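Side-chain contacts in Alr3699 protein (Nostoc sp., PDB 4XSO), which is of unknown function but has the two-domain GT-B architecture of the glycosyltransferase-like proteins, with two Rossmann-like domains facing each other across a cleft: residues D193-K196 and L197-L201; K252-H255 and Q256-T259; N157-A160 and S161-A164. All coordinates share one frame; numbering follows the deposited sequence.

Interaction 1 (D193-K196 and L197-L201); sequences DISK and LRQQL
The carbonyl oxygen of I194 takes the N-H of R198 at 2.9 Å between O and N, nearly straight at the hydrogen (175°). The same i to i+4 pattern pairs L197 N with D193 O, Q199 N with S195 O and Q200 N with K196 O. The alkyl part of R198 lies beside its own bond to I194 O. With chi1 at -71° its CG stands next to its own backbone N, bringing R198 CG to 3.6 Å from I194 O; R198 CD then meets I194 CG2 at 3.8 Å, the two side chains running alongside in the same direction. Beyond CD the arginine turns away, and its guanidinium is gripped elsewhere: NH1 by a salt bridge to D284 and a bond to A282 O, NH2 by A204 O and N206 O. Such a set of partners fixes the rotation of the group. On the solvent side K196 slants across Q199, and a methylene does the touching: K196 CD sits 3.1 Å from Q199 OE1, whereas K196 NZ remains 4.4 Å from that oxygen. Q199 CG passes 3.4 Å from S195 O. I194 and L197 lean on helix 276-282, through A281, L279 and A282. This is an amphipathic surface helix, 191-201, leading into the first strand of the Rossmann-like C-terminal domain of a GT-B protein.

Interaction 2 (K252-H255 and Q256-T259); sequences KELH and QQIT
Residues K252-T259 form two turns of uninterrupted helix, in which each carbonyl of K252-H255 receives an amide four residues on. The bond from I258 N to L254 O measures 2.9 Å and that from Q256 N to K252 O 3.1 Å, and Q256 N makes a second, weak bond to E253 O. H255 O is met twice by T259, by its N and, weakly, by its OG1 at 3.4 Å.

Among the side chains, Q256 lies alongside K252, both pointing the same way. Q256 CG is pressed against K252 O at 3.0 Å, and Q256 OE1 rests 3.4 Å from K252 CE, a contact made by a methylene. Q257 takes another course: CG is anti to the backbone N (chi1 176°), and the extended chain slants across E253 and L254. Its NE2 is held by D226 and by H222 O, which fixes the amide's rotation. The buried OE1 of Q257 has no hydrogen-bond partner in the model and lies 3.8 Å from E253 OE1; two acceptors so placed would probably repel mildly if the glutamate is charged. I258 folds its CG1 back to 3.2 Å from L254 O and packs on I225, V267 and F269. The H255 ring meets that of F269, planes at about 45°. L254 and Q257 face helix 221-228. This is the half-buried connecting helix of a beta-alpha-beta crossover, joining strands 235-240 and 267-271 in a Rossmann-like domain.

Interaction 3 (N157-A160 and S161-A164); sequences NSQA and SQTA
S161 is held at two points by the residues just before the helix. Its hydroxyl OG donates to N157 OD1 at 2.7 Å, lying in the plane of the asparagine carbonyl, and its backbone N donates to S158 OG at 3.0 Å, close to straight (165°). S158 is the N-cap residue, and the second bond is its capping bond: its chi1 of 71° places OG between its own backbone N and carbonyl carbon, where it can face the first turn. The capping hydroxyl is also bonded to P295 O, and N157 ND2 to a glycerol molecule.

Q162 follows, its N reaching S158 O at 2.9 Å. Its side chain runs beside that of Q159 in the same direction, their amide planes only 18° apart, and both touch V177. The glutamine's NE2 is bonded to T175 OG1 and to the glycerol, so the amide end of Q162 is held at strand 175-177. All this belongs to the beta-alpha-beta unit of strand 153-156, helix 159-167 and strand 175-177 in the N-terminal Rossmann-like domain; the carboxylate of E320, from the other domain, accepts from Q159 N and A160 N, the amides at the start of the helix.

T163 donates its N to Q159 O at 2.7 Å. Its OG1 lies between the backbone N and the carbonyl carbon, and from there approaches two carbonyl oxygens, A160 O at 2.6 Å and Q159 O at 2.7 Å. T163 CG2 sits tightly at 3.0 Å from Q159 O.

A164 completes the turn, with its N on A160 O at 3.0 Å, while its methyl group touches I129.

Along the chain interaction 3 comes first, then interaction 1, then interaction 2. Interaction 3 lies on helix 159-167 in the N-terminal domain, which carries the seven-stranded parallel sheet; the other two lie on helices 191-201 and 248-260 of the C-terminal domain, built on the six-stranded parallel sheet. Interactions 1 and 2 have centres 27 Å apart and do not touch. Interaction 3 is 38 Å from interaction 1 and 35 Å from interaction 2, centre to centre. About 13 Å from the centre of the chain and met by P295 and E320 of the second domain, it lies at the domain interface; interactions 1 and 2 are local to helices on the outside of the second domain.

Interaction 1 (D193-K196 and L197-L201)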
loop_
_atom_site.group_PDB
_atom_site.type_symbol
_atom_site.label_atom_id
_atom_site.label_comp_id
_atom_site.label_asym_id
_atom_site.label_seq_id
_atom_site.Cartn_x
_atom_site.Cartn_y
_atom_site.Cartn_z
ATOM N N ASP A 193 -21.897 43.476 25.167
ATOM C CA ASP A 193 -20.893 43.241 24.122
ATOM C C ASP A 193 -21.540 43.349 22.713
ATOM O O ASP A 193 -20.936 43.900 21.821
ATOM C CB ASP A 193 -20.220 41.853 24.249
ATOM C CG ASP A 193 -19.189 41.791 25.383
ATOM O OD1 ASP A 193 -18.819 42.862 25.905
ATOM O OD2 ASP A 193 -18.747 40.683 25.774
ATOM N N ILE A 194 -22.751 42.817 22.555
ATOM C CA ILE A 194 -23.482 42.882 21.309
ATOM C C ILE A 194 -23.644 44.347 20.912
ATOM O O ILE A 194 -23.199 44.744 19.862
ATOM C CB ILE A 194 -24.862 42.190 21.380
ATOM C CG1 ILE A 194 -24.700 40.669 21.513
ATOM C CG2 ILE A 194 -25.714 42.495 20.138
ATOM C CD1 ILE A 194 -25.999 39.939 21.867
ATOM N N SER A 195 -24.212 45.147 21.804
ATOM C CA SER A 195 -24.489 46.568 21.512
ATOM C C SER A 195 -23.226 47.313 21.157
ATOM O O SER A 195 -23.211 48.076 20.199
ATOM C CB SER A 195 -25.220 47.237 22.685
ATOM O OG SER A 195 -25.473 48.602 22.345
ATOM N N LYS A 196 -22.131 47.055 21.868
ATOM C CA LYS A 196 -20.892 47.728 21.524
ATOM C C LYS A 196 -20.351 47.373 20.169
ATOM O O LYS A 196 -19.804 48.222 19.410
ATOM C CB LYS A 196 -19.815 47.456 22.597
ATOM C CG LYS A 196 -20.016 48.331 23.845
ATOM C CD LYS A 196 -20.424 49.790 23.487
ATOM C CE LYS A 196 -20.093 50.841 24.547
ATOM N NZ LYS A 196 -18.692 51.364 24.429
ATOM N N LEU A 197 -20.386 46.089 19.902
ATOM C CA LEU A 197 -19.882 45.603 18.649
ATOM C C LEU A 197 -20.696 46.167 17.461
ATOM O O LEU A 197 -20.086 46.585 16.460
ATOM C CB LEU A 197 -19.833 44.052 18.655
ATOM C CG LEU A 197 -19.281 43.382 17.397
ATOM C CD1 LEU A 197 -17.867 43.827 17.061
ATOM C CD2 LEU A 197 -19.290 41.876 17.581
ATOM N N ARG A 198 -22.033 46.137 17.556
ATOM C CA ARG A 198 -22.848 46.749 16.506
ATOM C C ARG A 198 -22.475 48.283 16.318
ATOM O O ARG A 198 -22.408 48.786 15.218
ATOM C CB ARG A 198 -24.319 46.540 16.809
ATOM C CG ARG A 198 -24.770 45.106 16.625
ATOM C CD ARG A 198 -26.130 44.871 17.242
ATOM N NE ARG A 198 -27.162 45.718 16.665
ATOM C CZ ARG A 198 -27.860 45.465 15.573
ATOM N NH1 ARG A 198 -27.672 44.348 14.878
ATOM N NH2 ARG A 198 -28.785 46.317 15.195
ATOM N N GLN A 199 -22.200 48.963 17.420
ATOM C CA GLN A 199 -21.806 50.367 17.402
ATOM C C GLN A 199 -20.522 50.563 16.657
ATOM O O GLN A 199 -20.495 51.374 15.763
ATOM C CB GLN A 199 -21.682 50.965 18.819
ATOM C CG GLN A 199 -23.017 51.415 19.357
ATOM C CD GLN A 199 -22.995 51.916 20.812
ATOM O OE1 GLN A 199 -22.085 51.613 21.600
ATOM N NE2 GLN A 199 -24.026 52.669 21.179
ATOM N N GLN A 200 -19.475 49.808 17.002
ATOM C CA GLN A 200 -18.197 49.927 16.359
ATOM C C GLN A 200 -18.249 49.535 14.893
ATOM O O GLN A 200 -17.460 50.005 14.081
ATOM C CB GLN A 200 -17.187 49.077 17.089
ATOM C CG GLN A 200 -16.919 49.623 18.490
ATOM C CD GLN A 200 -15.696 49.005 19.155
ATOM O OE1 GLN A 200 -15.039 48.144 18.595
ATOM N NE2 GLN A 200 -15.383 49.462 20.352
ATOM N N LEU A 201 -19.145 48.628 14.556
ATOM C CA LEU A 201 -19.283 48.190 13.198
ATOM C C LEU A 201 -20.135 49.144 12.444
ATOM O O LEU A 201 -20.211 49.037 11.249
ATOM C CB LEU A 201 -19.898 46.801 13.138
ATOM C CG LEU A 201 -18.956 45.704 13.539
ATOM C CD1 LEU A 201 -19.635 44.366 13.403
ATOM C CD2 LEU A 201 -17.685 45.772 12.696
#

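Interaction 2 (K252-H255 and Q256-T259)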
loop_
_atom_site.group_PDB
_atom_site.type_symbol
_atom_site.label_atom_id
_atom_site.label_comp_id
_atom_site.label_asym_id
_atom_site.label_seq_id
_atom_site.Cartn_x
_atom_site.Cartn_y
_atom_site.Cartn_z
ATOM N N LYS A 252 -13.527 39.811 -6.986
ATOM C CA LYS A 252 -13.810 40.820 -8.048
ATOM C C LYS A 252 -15.286 40.826 -8.499
ATOM O O LYS A 252 -15.913 41.871 -8.572
ATOM C CB LYS A 252 -12.925 40.556 -9.282
ATOM C CG LYS A 252 -12.977 41.636 -10.368
ATOM C CD LYS A 252 -12.443 41.141 -11.711
ATOM C CE LYS A 252 -13.507 40.293 -12.421
ATOM N NZ LYS A 252 -12.911 39.131 -13.132
ATOM N N GLU A 253 -15.836 39.657 -8.771
ATOM C CA GLU A 253 -17.235 39.530 -9.187
ATOM C C GLU A 253 -18.194 40.018 -8.076
ATOM O O GLU A 253 -19.181 40.731 -8.345
ATOM C CB GLU A 253 -17.493 38.101 -9.637
ATOM C CG GLU A 253 -18.862 37.848 -10.271
ATOM C CD GLU A 253 -19.749 36.894 -9.441
ATOM O OE1 GLU A 253 -20.706 37.381 -8.756
ATOM O OE2 GLU A 253 -19.468 35.658 -9.464
ATOM N N LEU A 254 -17.884 39.733 -6.811
ATOM C CA LEU A 254 -18.785 40.178 -5.731
ATOM C C LEU A 254 -18.787 41.663 -5.667
ATOM O O LEU A 254 -19.844 42.277 -5.553
ATOM C CB LEU A 254 -18.371 39.673 -4.314
ATOM C CG LEU A 254 -18.410 38.179 -4.147
ATOM C CD1 LEU A 254 -18.039 37.816 -2.719
ATOM C CD2 LEU A 254 -19.795 37.670 -4.554
ATOM N N HIS A 255 -17.596 42.247 -5.648
ATOM C CA HIS A 255 -17.481 43.713 -5.577
ATOM C C HIS A 255 -18.242 44.419 -6.698
ATOM O O HIS A 255 -18.906 45.455 -6.478
ATOM C CB HIS A 255 -16.002 44.122 -5.571
ATOM C CG HIS A 255 -15.307 43.923 -4.240
ATOM N ND1 HIS A 255 -15.712 44.558 -3.093
ATOM C CD2 HIS A 255 -14.141 43.317 -3.927
ATOM C CE1 HIS A 255 -14.885 44.288 -2.098
ATOM N NE2 HIS A 255 -13.917 43.532 -2.577
ATOM N N GLN A 256 -18.216 43.818 -7.884
ATOM C CA GLN A 256 -18.811 44.467 -9.063
ATOM C C GLN A 256 -20.285 44.351 -8.952
ATOM O O GLN A 256 -21.030 45.326 -9.167
ATOM C CB GLN A 256 -18.365 43.773 -10.349
ATOM C CG GLN A 256 -16.852 43.872 -10.571
ATOM C CD GLN A 256 -16.450 43.661 -12.027
ATOM O OE1 GLN A 256 -16.116 42.539 -12.446
ATOM N NE2 GLN A 256 -16.508 44.741 -12.813
ATOM N N GLN A 257 -20.716 43.142 -8.557
ATOM C CA GLN A 257 -22.133 42.857 -8.349
ATOM C C GLN A 257 -22.709 43.894 -7.365
ATOM O O GLN A 257 -23.762 44.523 -7.616
ATOM C CB GLN A 257 -22.343 41.401 -7.797
ATOM C CG GLN A 257 -23.796 41.053 -7.464
ATOM C CD GLN A 257 -24.000 39.722 -6.743
ATOM O OE1 GLN A 257 -23.062 39.118 -6.274
ATOM N NE2 GLN A 257 -25.246 39.288 -6.634
ATOM N N ILE A 258 -22.073 44.007 -6.198
ATOM C CA ILE A 258 -22.534 44.910 -5.195
ATOM C C ILE A 258 -22.657 46.376 -5.713
ATOM O O ILE A 258 -23.617 47.077 -5.443
ATOM C CB ILE A 258 -21.559 44.886 -3.983
ATOM C CG1 ILE A 258 -21.668 43.571 -3.204
ATOM C CG2 ILE A 258 -21.787 46.104 -3.073
ATOM C CD1 ILE A 258 -20.466 43.319 -2.352
ATOM N N THR A 259 -21.630 46.861 -6.378
ATOM C CA THR A 259 -21.705 48.182 -7.032
ATOM C C THR A 259 -22.769 48.208 -8.150
ATOM O O THR A 259 -23.574 49.096 -8.208
ATOM C CB THR A 259 -20.355 48.549 -7.630
ATOM O OG1 THR A 259 -19.416 48.770 -6.563
ATOM C CG2 THR A 259 -20.498 49.839 -8.478
#

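Interaction 3 (N157-A160 and S161-A164)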
loop_
_atom_site.group_PDB
_atom_site.type_symbol
_atom_site.label_atom_id
_atom_site.label_comp_id
_atom_site.label_asym_id
_atom_site.label_seq_id
_atom_site.Cartn_x
_atom_site.Cartn_y
_atom_site.Cartn_z
ATOM N N ASN A 157 -20.576 12.098 9.507
ATOM C CA ASN A 157 -20.882 13.358 10.180
ATOM C C ASN A 157 -22.303 13.808 9.955
ATOM O O ASN A 157 -22.826 14.738 10.604
ATOM C CB ASN A 157 -19.842 14.409 9.830
ATOM C CG ASN A 157 -19.858 14.800 8.328
ATOM O OD1 ASN A 157 -20.555 14.175 7.501
ATOM N ND2 ASN A 157 -19.107 15.861 8.000
ATOM N N SER A 158 -23.028 13.044 9.150
ATOM C CA SER A 158 -24.410 13.382 8.888
ATOM C C SER A 158 -25.089 12.214 8.154
ATOM O O SER A 158 -24.413 11.354 7.559
ATOM C CB SER A 158 -24.471 14.633 8.027
ATOM O OG SER A 158 -24.034 14.329 6.720
ATOM N N GLN A 159 -26.408 12.156 8.287
ATOM C CA GLN A 159 -27.238 11.289 7.412
ATOM C C GLN A 159 -26.975 11.452 5.881
ATOM O O GLN A 159 -26.890 10.453 5.186
ATOM C CB GLN A 159 -28.727 11.406 7.747
ATOM C CG GLN A 159 -28.997 10.844 9.147
ATOM C CD GLN A 159 -30.450 10.950 9.683
ATOM O OE1 GLN A 159 -31.266 11.735 9.217
ATOM N NE2 GLN A 159 -30.733 10.169 10.711
ATOM N N ALA A 160 -26.729 12.668 5.437
ATOM C CA ALA A 160 -26.351 12.994 4.053
ATOM C C ALA A 160 -25.023 12.325 3.618
ATOM O O ALA A 160 -24.966 11.663 2.561
ATOM C CB ALA A 160 -26.203 14.498 3.908
ATOM N N SER A 161 -24.004 12.405 4.483
ATOM C CA SER A 161 -22.762 11.742 4.230
ATOM C C SER A 161 -22.972 10.242 4.268
ATOM O O SER A 161 -22.398 9.496 3.457
ATOM C CB SER A 161 -21.631 12.183 5.187
ATOM O OG SER A 161 -21.379 13.564 4.973
ATOM N N GLN A 162 -23.728 9.776 5.233
ATOM C CA GLN A 162 -23.935 8.345 5.390
ATOM C C GLN A 162 -24.657 7.816 4.163
ATOM O O GLN A 162 -24.345 6.763 3.676
ATOM C CB GLN A 162 -24.788 8.086 6.628
ATOM C CG GLN A 162 -25.132 6.621 6.934
ATOM C CD GLN A 162 -26.109 6.533 8.088
ATOM O OE1 GLN A 162 -27.024 7.317 8.174
ATOM N NE2 GLN A 162 -25.898 5.614 8.973
ATOM N N THR A 163 -25.679 8.525 3.726
ATOM C CA THR A 163 -26.464 8.064 2.543
ATOM C C THR A 163 -25.595 8.069 1.294
ATOM O O THR A 163 -25.659 7.145 0.497
ATOM C CB THR A 163 -27.692 8.998 2.327
ATOM O OG1 THR A 163 -27.233 10.349 2.464
ATOM C CG2 THR A 163 -28.642 8.780 3.371
ATOM N N ALA A 164 -24.791 9.105 1.101
ATOM C CA ALA A 164 -23.883 9.123 -0.086
ATOM C C ALA A 164 -22.846 7.959 -0.089
ATOM O O ALA A 164 -22.538 7.408 -1.154
ATOM C CB ALA A 164 -23.179 10.455 -0.225
#